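Local coordinates for ruler protein (Pseudomonas aeruginosa, PDB 5CUK) that probably gauges needle length during type III secretion assembly, this C-terminal substrate-specificity-switch domain being the part thought to signal the change of exported substrate, at residues Pro8-Asp13 with Pro43-Val48; Val52-Gly57 with Pro89-Gln94; Leu72-Arg77 with Leu95-Gln100. One frame throughout, in Å; residues are numbered along the deposited sequence. Where two conformers were deposited one is given.

Interaction 1: Pro8-Asp13 with Pro43-Val48; sequences PLPLAD and PQLGAV
The carboxylate of Asp13 lies alongside the ring of Pro43 and reaches across Leu45, its OD1 3.7 Å from Pro43 CD and 3.3 Å from Leu45 CD1. That one oxygen also takes two backbone N-H groups from the turn. Leu45 N donates to Asp13 OD1 over 3.0 Å, arriving nearly head-on to the C-O bond, while Gln44 N comes to the same Asp13 OD1 at 3.2 Å from the syn side, where the other oxygen lies. Both bonds are moderately bent, as expected when two successive amides converge on one acceptor. With its CG beside the backbone N (chi1 -66°), the aspartate can send the carboxylate out from the first turn of helix 11-29, for which Pro10 is the N-cap. Two consecutive amides are thereby paired, which should limit the rotation of the carboxylate. Apolar contacts surround this pair of bonds: Leu9 CD2 meets Leu45 CD2 at 4.2 Å, Pro10 CD lies against Leu45 CD1, and Ala12 CB touches Pro43 CG. Leu9 and Leu45 both continue inward onto Leu73 of helix 67-75, and Leu45 O accepts a hydrogen bond from Ser69 OG. The arrangement is that of a beta-hairpin turn, here joining strands 35-42 and 46-54, whose Gln44 and Leu45 amides are hydrogen-bonded by an acidic side chain from the first turn of a helix packed against the sheet.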
ATOM      1  N   PRO A   8      -0.598   7.806  13.892  1.00 67.82           N
ATOM      2  CA  PRO A   8      -1.184   6.553  13.400  1.00 61.51           C
ATOM      3  C   PRO A   8      -2.423   6.830  12.563  1.00 60.24           C
ATOM      4  O   PRO A   8      -3.118   7.823  12.806  1.00 61.68           O
ATOM      5  CB  PRO A   8      -1.550   5.806  14.693  1.00 64.29           C
ATOM      6  CG  PRO A   8      -1.783   6.888  15.693  1.00 60.43           C
ATOM      7  CD  PRO A   8      -0.650   7.845  15.370  1.00 68.63           C
ATOM      8  N   LEU A   9      -2.679   5.966  11.586  1.00 52.34           N
ATOM      9  CA  LEU A   9      -3.913   5.995  10.817  1.00 50.66           C
ATOM     10  C   LEU A   9      -5.037   5.466  11.666  1.00 47.82           C
ATOM     11  O   LEU A   9      -4.796   4.602  12.508  1.00 49.65           O
ATOM     12  CB  LEU A   9      -3.810   5.122   9.572  1.00 43.09           C
ATOM     13  CG  LEU A   9      -2.852   5.484   8.453  1.00 50.29           C
ATOM     14  CD1 LEU A   9      -2.927   4.390   7.390  1.00 46.82           C
ATOM     15  CD2 LEU A   9      -3.189   6.848   7.867  1.00 44.34           C
ATOM     16  N   PRO A  10      -6.268   5.925  11.398  1.00 45.00           N
ATOM     17  CA  PRO A  10      -7.451   5.283  11.977  1.00 45.89           C
ATOM     18  C   PRO A  10      -7.409   3.794  11.680  1.00 45.89           C
ATOM     19  O   PRO A  10      -7.124   3.462  10.533  1.00 39.23           O
ATOM     20  CB  PRO A  10      -8.614   5.945  11.247  1.00 45.53           C
ATOM     21  CG  PRO A  10      -8.054   7.223  10.714  1.00 49.23           C
ATOM     22  CD  PRO A  10      -6.628   6.924  10.381  1.00 45.93           C
ATOM     23  N   LEU A  11      -7.701   2.940  12.664  1.00 43.70           N
ATOM     24  CA  LEU A  11      -7.550   1.486  12.511  1.00 46.27           C
ATOM     25  C   LEU A  11      -8.290   0.938  11.314  1.00 46.15           C
ATOM     26  O   LEU A  11      -7.763   0.087  10.603  1.00 39.86           O
ATOM     27  CB  LEU A  11      -8.032   0.752  13.768  1.00 44.67           C
ATOM     28  CG  LEU A  11      -7.453  -0.644  14.004  1.00 36.74           C
ATOM     29  CD1 LEU A  11      -5.958  -0.570  14.002  1.00 35.07           C
ATOM     30  CD2 LEU A  11      -7.957  -1.211  15.348  1.00 36.24           C
ATOM     31  N   ALA A  12      -9.510   1.424  11.093  1.00 44.21           N
ATOM     32  CA  ALA A  12     -10.355   0.875  10.034  1.00 43.91           C
ATOM     33  C   ALA A  12      -9.745   1.144   8.671  1.00 43.08           C
ATOM     34  O   ALA A  12      -9.982   0.397   7.722  1.00 44.77           O
ATOM     35  CB  ALA A  12     -11.753   1.451  10.120  1.00 48.30           C
ATOM     36  N   ASP A  13      -8.940   2.200   8.589  1.00 41.25           N
ATOM     37  CA  ASP A  13      -8.242   2.549   7.357  1.00 42.17           C
ATOM     38  C   ASP A  13      -6.983   1.694   7.162  1.00 44.95           C
ATOM     39  O   ASP A  13      -6.770   1.147   6.073  1.00 37.22           O
ATOM     40  CB  ASP A  13      -7.896   4.045   7.345  1.00 42.79           C
ATOM     41  CG  ASP A  13      -9.159   4.933   7.288  1.00 47.89           C
ATOM     42  OD1 ASP A  13      -9.404   5.596   6.259  1.00 52.16           O
ATOM     43  OD2 ASP A  13      -9.953   4.906   8.246  1.00 45.58           O
ATOM     44  N   PRO A  43     -12.419   4.204   4.616  1.00 49.80           N
ATOM     45  CA  PRO A  43     -13.612   4.790   5.229  1.00 46.16           C
ATOM     46  C   PRO A  43     -13.478   6.286   5.416  1.00 51.74           C
ATOM     47  O   PRO A  43     -14.380   7.028   5.017  1.00 53.91           O
ATOM     48  CB  PRO A  43     -13.697   4.088   6.577  1.00 48.59           C
ATOM     49  CG  PRO A  43     -13.018   2.818   6.387  1.00 44.41           C
ATOM     50  CD  PRO A  43     -11.912   3.072   5.404  1.00 47.44           C
ATOM     51  N   GLN A  44     -12.370   6.745   5.986  1.00 48.39           N
ATOM     52  CA  GLN A  44     -12.275   8.182   6.163  0.56 51.01           C
ATOM     53  C   GLN A  44     -11.277   8.788   5.190  1.00 50.45           C
ATOM     54  O   GLN A  44     -11.463   9.922   4.780  1.00 50.53           O
ATOM     55  CB  GLN A  44     -11.938   8.548   7.621  0.56 52.38           C
ATOM     56  CG  GLN A  44     -13.103   8.309   8.616  0.56 51.86           C
ATOM     57  CD  GLN A  44     -14.361   9.118   8.304  0.56 51.81           C
ATOM     58  OE1 GLN A  44     -14.290  10.234   7.784  0.56 50.69           O
ATOM     59  NE2 GLN A  44     -15.519   8.552   8.625  0.56 47.58           N
ATOM     60  N   LEU A  45     -10.269   8.038   4.762  1.00 49.20           N
ATOM     61  CA  LEU A  45      -9.281   8.634   3.866  1.00 48.73           C
ATOM     62  C   LEU A  45      -9.713   8.779   2.400  1.00 46.27           C
ATOM     63  O   LEU A  45      -9.017   9.425   1.610  1.00 43.46           O
ATOM     64  CB  LEU A  45      -7.976   7.844   3.920  1.00 52.03           C
ATOM     65  CG  LEU A  45      -6.934   8.401   4.894  1.00 47.78           C
ATOM     66  CD1 LEU A  45      -7.303   8.103   6.343  1.00 50.38           C
ATOM     67  CD2 LEU A  45      -5.579   7.825   4.546  1.00 48.79           C
ATOM     68  N   GLY A  46     -10.850   8.200   2.034  1.00 45.21           N
ATOM     69  CA  GLY A  46     -11.373   8.382   0.685  1.00 46.37           C
ATOM     70  C   GLY A  46     -10.858   7.381  -0.334  1.00 45.84           C
ATOM     71  O   GLY A  46     -10.410   6.284   0.018  1.00 46.98           O
ATOM     72  N   ALA A  47     -10.932   7.744  -1.610  1.00 42.16           N
ATOM     73  CA  ALA A  47     -10.437   6.862  -2.664  1.00 44.51           C
ATOM     74  C   ALA A  47      -8.926   6.947  -2.813  1.00 43.86           C
ATOM     75  O   ALA A  47      -8.339   8.016  -2.963  1.00 42.75           O
ATOM     76  CB  ALA A  47     -11.103   7.165  -3.986  1.00 47.02           C
ATOM     77  N   VAL A  48      -8.326   5.772  -2.802  1.00 39.12           N
ATOM     78  CA  VAL A  48      -6.904   5.582  -2.777  1.00 36.64           C
ATOM     79  C   VAL A  48      -6.547   4.540  -3.897  1.00 42.52           C
ATOM     80  O   VAL A  48      -7.299   3.593  -4.133  1.00 42.46           O
ATOM     81  CB  VAL A  48      -6.529   5.125  -1.360  1.00 41.58           C
ATOM     82  CG1 VAL A  48      -5.680   3.912  -1.344  1.00 38.43           C
ATOM     83  CG2 VAL A  48      -5.927   6.238  -0.577  1.00 41.83           C
TER

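Interaction 2: Val52-Gly57 with Pro89-Gln94; sequences VLHGHG and PEQPVQ
The imidazole of His54 and the side-chain amide of Gln91 stand at right angles, with the amide end at the ring's edge and close to its plane: the atom modelled as Gln91 NE2 is 3.2 Å from His54 CD2. Leu59 also touches this histidine, and a glycerol, probably from the crystallisation liquor, sits near its NE2. The setting is one end of a beta-hairpin, 46-54 with 59-65, beside the return of a beta-alpha-beta crossover that leaves 59-65, runs through helices 67-75 and 77-87, and comes back parallel to it as strand 93-99. Strands 46-54 and 93-99 flank 59-65, so the contact joins the hairpin loop to the approach to the fourth strand. Gln91 spans the distance, its chain extended beyond CG. In the model Gln91 OE1 lies 2.9 Å from Gly55 O and 3.0 Å from His56 O, an oxygen facing two carbonyl oxygens; the amide is probably turned over, and its true nitrogen may be hydrogen-bonded there. On the backbone side, Gln91 O accepts from Gln85 NE2 of helix 77-87, which ties the bend to the helix before it. This is a surface contact, and no residue touching across it is fully buried. Farther along the loop the proline ring comes in beside a backbone carbonyl, with Pro92 CD 3.8 Å from Gly57 O.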
ATOM      1  N   VAL A  52       1.393  -2.244  -6.778  1.00 32.81           N
ATOM      2  CA  VAL A  52       2.543  -2.968  -6.303  1.00 31.64           C
ATOM      3  C   VAL A  52       3.318  -3.440  -7.537  1.00 35.70           C
ATOM      4  O   VAL A  52       2.756  -3.597  -8.620  1.00 35.01           O
ATOM      5  CB  VAL A  52       2.206  -4.185  -5.392  1.00 35.75           C
ATOM      6  CG1 VAL A  52       1.003  -3.917  -4.510  1.00 34.41           C
ATOM      7  CG2 VAL A  52       1.997  -5.431  -6.193  1.00 33.13           C
ATOM      8  N   LEU A  53       4.621  -3.578  -7.374  1.00 33.07           N
ATOM      9  CA  LEU A  53       5.487  -4.050  -8.437  1.00 36.30           C
ATOM     10  C   LEU A  53       6.456  -4.981  -7.789  1.00 37.69           C
ATOM     11  O   LEU A  53       7.233  -4.630  -6.905  1.00 39.53           O
ATOM     12  CB  LEU A  53       6.233  -2.939  -9.160  1.00 31.77           C
ATOM     13  CG  LEU A  53       7.161  -3.450 -10.261  1.00 35.73           C
ATOM     14  CD1 LEU A  53       6.306  -4.091 -11.349  1.00 38.90           C
ATOM     15  CD2 LEU A  53       8.013  -2.337 -10.811  1.00 29.68           C
ATOM     16  N   HIS A  54       6.369  -6.204  -8.253  1.00 41.79           N
ATOM     17  CA  HIS A  54       7.120  -7.295  -7.738  1.00 42.53           C
ATOM     18  C   HIS A  54       8.399  -7.477  -8.542  1.00 44.69           C
ATOM     19  O   HIS A  54       8.355  -7.978  -9.648  1.00 42.72           O
ATOM     20  CB  HIS A  54       6.223  -8.511  -7.795  1.00 48.25           C
ATOM     21  CG  HIS A  54       6.908  -9.782  -7.448  1.00 56.77           C
ATOM     22  ND1 HIS A  54       6.583 -10.982  -8.033  1.00 63.63           N
ATOM     23  CD2 HIS A  54       7.911 -10.030  -6.576  1.00 58.64           C
ATOM     24  CE1 HIS A  54       7.344 -11.937  -7.511  1.00 67.76           C
ATOM     25  NE2 HIS A  54       8.154 -11.382  -6.628  1.00 66.74           N
ATOM     26  N   GLY A  55       9.524  -7.055  -7.973  1.00 42.02           N
ATOM     27  CA  GLY A  55      10.831  -7.102  -8.631  1.00 54.94           C
ATOM     28  C   GLY A  55      11.723  -8.115  -7.886  1.00 60.08           C
ATOM     29  O   GLY A  55      11.242  -8.755  -6.925  1.00 54.29           O
ATOM     30  N   HIS A  56      12.968  -8.329  -8.301  1.00 60.52           N
ATOM     31  CA  HIS A  56      13.649  -9.460  -7.711  1.00 64.77           C
ATOM     32  C   HIS A  56      14.269  -9.193  -6.339  1.00 58.84           C
ATOM     33  O   HIS A  56      14.067  -9.979  -5.394  1.00 60.96           O
ATOM     34  CB  HIS A  56      14.697 -10.018  -8.670  1.00 71.65           C
ATOM     35  CG  HIS A  56      14.121 -10.471  -9.973  1.00 82.43           C
ATOM     36  ND1 HIS A  56      13.978 -11.817 -10.310  1.00 87.18           N
ATOM     37  CD2 HIS A  56      13.637  -9.781 -11.033  1.00 85.67           C
ATOM     38  CE1 HIS A  56      13.435 -11.915 -11.501  1.00 87.36           C
ATOM     39  NE2 HIS A  56      13.219 -10.690 -11.972  1.00 89.34           N
ATOM     40  N   GLY A  57      14.989  -8.093  -6.184  1.00 57.32           N
ATOM     41  CA  GLY A  57      15.500  -7.773  -4.853  1.00 59.68           C
ATOM     42  C   GLY A  57      14.563  -6.989  -3.938  1.00 48.99           C
ATOM     43  O   GLY A  57      14.999  -6.553  -2.885  1.00 51.51           O
ATOM     44  N   PRO A  89       7.186 -11.011   4.274  1.00 45.89           N
ATOM     45  CA  PRO A  89       8.553 -11.151   4.798  1.00 44.71           C
ATOM     46  C   PRO A  89       9.550 -11.662   3.756  1.00 40.12           C
ATOM     47  O   PRO A  89      10.745 -11.618   3.998  1.00 42.19           O
ATOM     48  CB  PRO A  89       8.393 -12.175   5.926  1.00 44.10           C
ATOM     49  CG  PRO A  89       6.939 -12.115   6.281  1.00 49.85           C
ATOM     50  CD  PRO A  89       6.247 -11.900   4.972  1.00 47.11           C
ATOM     51  N   GLU A  90       9.068 -12.090   2.601  1.00 43.85           N
ATOM     52  CA  GLU A  90       9.938 -12.728   1.597  1.00 44.74           C
ATOM     53  C   GLU A  90      10.973 -11.791   0.980  1.00 43.12           C
ATOM     54  O   GLU A  90      12.026 -12.241   0.546  1.00 42.60           O
ATOM     55  CB  GLU A  90       9.097 -13.325   0.475  1.00 46.94           C
ATOM     56  CG  GLU A  90       8.159 -14.439   0.916  1.00 50.88           C
ATOM     57  CD  GLU A  90       6.820 -13.923   1.399  1.00 51.39           C
ATOM     58  OE1 GLU A  90       6.747 -12.761   1.854  1.00 49.08           O
ATOM     59  OE2 GLU A  90       5.838 -14.693   1.320  1.00 61.71           O
ATOM     60  N   GLN A  91      10.650 -10.503   0.900  1.00 38.88           N
ATOM     61  CA  GLN A  91      11.560  -9.501   0.343  1.00 39.91           C
ATOM     62  C   GLN A  91      11.445  -8.174   1.072  1.00 41.18           C
ATOM     63  O   GLN A  91      10.412  -7.893   1.684  1.00 42.90           O
ATOM     64  CB  GLN A  91      11.285  -9.230  -1.132  1.00 43.25           C
ATOM     65  CG  GLN A  91      10.711 -10.348  -1.953  1.00 46.85           C
ATOM     66  CD  GLN A  91      10.418  -9.860  -3.350  1.00 52.87           C
ATOM     67  OE1 GLN A  91      11.329  -9.684  -4.169  1.00 60.57           O
ATOM     68  NE2 GLN A  91       9.149  -9.568  -3.618  1.00 49.50           N
ATOM     69  N   PRO A  92      12.497  -7.345   0.999  1.00 43.18           N
ATOM     70  CA  PRO A  92      12.388  -5.970   1.480  1.00 36.25           C
ATOM     71  C   PRO A  92      11.246  -5.241   0.786  1.00 40.57           C
ATOM     72  O   PRO A  92      11.066  -5.371  -0.431  1.00 35.81           O
ATOM     73  CB  PRO A  92      13.740  -5.358   1.101  1.00 41.05           C
ATOM     74  CG  PRO A  92      14.673  -6.497   1.137  1.00 41.18           C
ATOM     75  CD  PRO A  92      13.876  -7.665   0.589  1.00 39.85           C
ATOM     76  N   VAL A  93      10.462  -4.494   1.564  1.00 37.04           N
ATOM     77  CA  VAL A  93       9.371  -3.702   1.017  1.00 35.45           C
ATOM     78  C   VAL A  93       9.856  -2.266   0.805  1.00 33.98           C
ATOM     79  O   VAL A  93      10.575  -1.732   1.626  1.00 37.16           O
ATOM     80  CB  VAL A  93       8.121  -3.722   1.951  1.00 38.59           C
ATOM     81  CG1 VAL A  93       7.311  -2.430   1.814  1.00 36.02           C
ATOM     82  CG2 VAL A  93       7.261  -4.967   1.668  1.00 37.01           C
ATOM     83  N   GLN A  94       9.481  -1.651  -0.304  1.00 32.31           N
ATOM     84  CA  GLN A  94       9.777  -0.253  -0.521  1.00 34.27           C
ATOM     85  C   GLN A  94       8.457   0.472  -0.710  1.00 35.85           C
ATOM     86  O   GLN A  94       7.707   0.186  -1.647  1.00 37.44           O
ATOM     87  CB  GLN A  94      10.700  -0.067  -1.710  1.00 38.91           C
ATOM     88  CG  GLN A  94      11.943  -0.977  -1.620  1.00 49.17           C
ATOM     89  CD  GLN A  94      13.035  -0.643  -2.647  1.00 53.03           C
ATOM     90  OE1 GLN A  94      12.934   0.345  -3.388  1.00 58.31           O
ATOM     91  NE2 GLN A  94      14.094  -1.456  -2.670  1.00 51.13           N
TER

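Interaction 3: Leu72-Arg77 with Leu95-Gln100; sequences LLQQAR and LTFNQQ
With its CG anti to the backbone N (chi1 157°) and a bend at chi3 (-77°), Arg77 carries its guanidinium from the start of helix 77-87 across to strand 93-99, where it meets both Leu95 O and the ring of Phe97. Arg77 NH1 donates to Leu95 O at 3.2 Å, close to the guanidinium plane but well above the carbonyl plane, and Arg77 NH2 adds a weak bond of 3.3 Å to that same Leu95 O. Phe97 comes over one face of the guanidinium, with Arg77 CZ 3.7 Å from Phe97 CE2. The two planes are 80° apart, and Arg77 NE sits in the plane of the ring, at its edge. From the helix 67-75 side, Leu73 CB presses on Phe97 CE1 at 3.6 Å, and Gln74 OE1 slides past Phe97 CD2. Leu73 and Phe97 both also touch Ile63 of the adjacent strand. A glycerol accepts the N-H of Phe97 and approaches Arg77 NH2. With NE at the ring edge and the planes so steeply inclined, a face-on cation-pi attraction is probably small, and the hydrogen bonds to Leu95 O are the clearer hold on the arginine.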
ATOM      1  N   LEU A  72      -1.817  12.334   5.962  1.00 37.21           N
ATOM      2  CA  LEU A  72      -2.045  11.358   6.994  1.00 38.42           C
ATOM      3  C   LEU A  72      -1.183  10.123   6.760  1.00 44.06           C
ATOM      4  O   LEU A  72      -0.671   9.530   7.716  1.00 44.37           O
ATOM      5  CB  LEU A  72      -3.513  10.975   7.033  1.00 42.15           C
ATOM      6  CG  LEU A  72      -4.465  12.069   7.526  1.00 41.42           C
ATOM      7  CD1 LEU A  72      -5.885  11.568   7.449  1.00 34.52           C
ATOM      8  CD2 LEU A  72      -4.107  12.445   8.937  1.00 38.84           C
ATOM      9  N   LEU A  73      -1.007   9.736   5.497  1.00 37.73           N
ATOM     10  CA  LEU A  73      -0.187   8.553   5.219  1.00 43.55           C
ATOM     11  C   LEU A  73       1.279   8.807   5.583  1.00 41.89           C
ATOM     12  O   LEU A  73       1.913   7.980   6.230  1.00 39.27           O
ATOM     13  CB  LEU A  73      -0.318   8.136   3.743  1.00 40.30           C
ATOM     14  CG  LEU A  73      -1.748   7.745   3.330  1.00 36.76           C
ATOM     15  CD1 LEU A  73      -1.837   7.545   1.810  1.00 43.77           C
ATOM     16  CD2 LEU A  73      -2.178   6.495   4.067  1.00 39.43           C
ATOM     17  N   GLN A  74       1.797   9.975   5.194  1.00 43.95           N
ATOM     18  CA  GLN A  74       3.189  10.326   5.465  1.00 45.74           C
ATOM     19  C   GLN A  74       3.442  10.462   6.948  1.00 48.03           C
ATOM     20  O   GLN A  74       4.497  10.055   7.430  1.00 50.65           O
ATOM     21  CB  GLN A  74       3.580  11.617   4.753  1.00 47.18           C
ATOM     22  CG  GLN A  74       2.880  11.778   3.415  1.00 49.54           C
ATOM     23  CD  GLN A  74       3.760  12.375   2.337  1.00 58.22           C
ATOM     24  OE1 GLN A  74       4.698  11.727   1.875  1.00 65.40           O
ATOM     25  NE2 GLN A  74       3.452  13.607   1.917  1.00 57.94           N
ATOM     26  N   GLN A  75       2.469  11.018   7.679  1.00 45.74           N
ATOM     27  CA  GLN A  75       2.605  11.106   9.133  1.00 50.63           C
ATOM     28  C   GLN A  75       2.647   9.713   9.737  1.00 48.09           C
ATOM     29  O   GLN A  75       3.242   9.504  10.792  1.00 49.39           O
ATOM     30  CB  GLN A  75       1.465  11.917   9.764  1.00 46.35           C
ATOM     31  CG  GLN A  75       1.475  13.348   9.342  1.00 47.74           C
ATOM     32  CD  GLN A  75       0.370  14.141  10.004  1.00 58.00           C
ATOM     33  OE1 GLN A  75      -0.214  13.721  11.015  1.00 55.69           O
ATOM     34  NE2 GLN A  75       0.044  15.286   9.412  1.00 59.35           N
ATOM     35  N   ALA A  76       2.008   8.765   9.058  1.00 46.44           N
ATOM     36  CA  ALA A  76       1.968   7.384   9.524  1.00 42.90           C
ATOM     37  C   ALA A  76       2.894   6.447   8.716  1.00 46.09           C
ATOM     38  O   ALA A  76       2.775   5.230   8.818  1.00 44.73           O
ATOM     39  CB  ALA A  76       0.557   6.876   9.474  1.00 41.59           C
ATOM     40  N   ARG A  77       3.805   7.009   7.931  1.00 48.36           N
ATOM     41  CA  ARG A  77       4.705   6.206   7.077  1.00 44.46           C
ATOM     42  C   ARG A  77       5.466   5.086   7.817  1.00 51.39           C
ATOM     43  O   ARG A  77       5.505   3.940   7.354  1.00 46.69           O
ATOM     44  CB  ARG A  77       5.700   7.126   6.382  1.00 45.77           C
ATOM     45  CG  ARG A  77       6.984   6.428   5.946  1.00 52.97           C
ATOM     46  CD  ARG A  77       7.928   7.397   5.264  1.00 55.50           C
ATOM     47  NE  ARG A  77       7.505   7.675   3.896  1.00 55.33           N
ATOM     48  CZ  ARG A  77       7.765   6.869   2.866  1.00 56.76           C
ATOM     49  NH1 ARG A  77       8.448   5.731   3.038  1.00 49.36           N
ATOM     50  NH2 ARG A  77       7.341   7.201   1.655  1.00 57.07           N
ATOM     51  N   LEU A  95       8.180   1.387   0.217  1.00 35.66           N
ATOM     52  CA  LEU A  95       6.915   2.111   0.307  1.00 34.11           C
ATOM     53  C   LEU A  95       7.051   3.524  -0.202  1.00 35.63           C
ATOM     54  O   LEU A  95       7.927   4.250   0.223  1.00 39.32           O
ATOM     55  CB  LEU A  95       6.421   2.149   1.756  1.00 34.14           C
ATOM     56  CG  LEU A  95       5.162   2.982   1.977  1.00 36.11           C
ATOM     57  CD1 LEU A  95       3.990   2.351   1.253  1.00 33.59           C
ATOM     58  CD2 LEU A  95       4.854   3.164   3.469  1.00 38.05           C
ATOM     59  N   THR A  96       6.191   3.907  -1.131  1.00 33.15           N
ATOM     60  CA  THR A  96       6.183   5.265  -1.636  1.00 41.65           C
ATOM     61  C   THR A  96       4.745   5.829  -1.743  1.00 40.96           C
ATOM     62  O   THR A  96       3.767   5.062  -1.794  1.00 36.51           O
ATOM     63  CB  THR A  96       6.851   5.340  -3.009  1.00 40.60           C
ATOM     64  OG1 THR A  96       6.168   4.454  -3.892  1.00 42.99           O
ATOM     65  CG2 THR A  96       8.314   4.907  -2.931  1.00 42.46           C
ATOM     66  N   PHE A  97       4.637   7.160  -1.787  1.00 42.18           N
ATOM     67  CA  PHE A  97       3.354   7.858  -1.905  1.00 40.01           C
ATOM     68  C   PHE A  97       3.284   8.762  -3.135  1.00 43.72           C
ATOM     69  O   PHE A  97       4.277   9.336  -3.565  1.00 47.63           O
ATOM     70  CB  PHE A  97       3.083   8.663  -0.639  1.00 42.19           C
ATOM     71  CG  PHE A  97       3.082   7.834   0.586  1.00 42.80           C
ATOM     72  CD1 PHE A  97       2.062   6.931   0.817  1.00 41.68           C
ATOM     73  CD2 PHE A  97       4.121   7.915   1.496  1.00 46.99           C
ATOM     74  CE1 PHE A  97       2.070   6.118   1.940  1.00 41.17           C
ATOM     75  CE2 PHE A  97       4.131   7.109   2.620  1.00 47.60           C
ATOM     76  CZ  PHE A  97       3.103   6.210   2.841  1.00 42.96           C
ATOM     77  N   ASN A  98       2.093   8.865  -3.706  1.00 40.55           N
ATOM     78  CA  ASN A  98       1.870   9.555  -4.971  1.00 46.83           C
ATOM     79  C   ASN A  98       0.599  10.388  -4.837  1.00 51.69           C
ATOM     80  O   ASN A  98      -0.248  10.081  -3.992  1.00 46.20           O
ATOM     81  CB  ASN A  98       1.728   8.529  -6.101  1.00 49.18           C
ATOM     82  CG  ASN A  98       1.987   9.104  -7.492  1.00 54.65           C
ATOM     83  OD1 ASN A  98       2.914   9.892  -7.694  1.00 54.42           O
ATOM     84  ND2 ASN A  98       1.164   8.688  -8.467  1.00 53.07           N
ATOM     85  N   GLN A  99       0.434  11.415  -5.670  1.00 55.30           N
ATOM     86  CA  GLN A  99      -0.807  12.173  -5.663  1.00 53.39           C
ATOM     87  C   GLN A  99      -1.793  11.641  -6.698  1.00 53.95           C
ATOM     88  O   GLN A  99      -1.408  11.197  -7.764  1.00 56.38           O
ATOM     89  CB  GLN A  99      -0.547  13.661  -5.881  1.00 58.15           C
ATOM     90  CG  GLN A  99      -1.472  14.512  -5.009  1.00 59.76           C
ATOM     91  CD  GLN A  99      -1.479  15.989  -5.392  1.00 68.90           C
ATOM     92  OE1 GLN A  99      -0.446  16.664  -5.340  1.00 73.38           O
ATOM     93  NE2 GLN A  99      -2.657  16.508  -5.736  1.00 71.53           N
ATOM     94  N   GLN A 100      -3.079  11.690  -6.360  1.00 58.03           N
ATOM     95  CA  GLN A 100      -4.100  10.982  -7.132  1.00 62.03           C
ATOM     96  C   GLN A 100      -4.027  11.245  -8.640  1.00 59.20           C
ATOM     97  O   GLN A 100      -3.650  10.356  -9.423  1.00 64.99           O
ATOM     98  CB  GLN A 100      -5.491  11.351  -6.596  1.00 63.90           C
ATOM     99  CG  GLN A 100      -6.617  10.402  -7.035  1.00 64.84           C
ATOM    100  CD  GLN A 100      -6.349   8.930  -6.684  1.00 63.89           C
ATOM    101  OE1 GLN A 100      -5.610   8.220  -7.393  1.00 64.36           O
ATOM    102  NE2 GLN A 100      -6.957   8.465  -5.588  1.00 55.16           N
TER

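Overall arrangement
All three contacts reach one four-stranded mixed sheet in this FliK-like domain. Interactions 1 and 2 sit at opposite ends of strand 46-54, their centres about 24 Å apart on opposite sides of the chain's centre. Interaction 3, its centre about 12 Å from that of the first and 18 Å from that of the second, packs helix 67-75 and the start of helix 77-87 onto strand 93-99, which it shares with interaction 2. It touches interaction 1 directly through Leu45 on Leu73 and Leu9 on Ala76. Interaction 1 closes before either of the others opens, whereas 2 and 3 interleave along the chain. Hairpins, crossover and N-terminal helix are thus stitched into one compact single-chain globule.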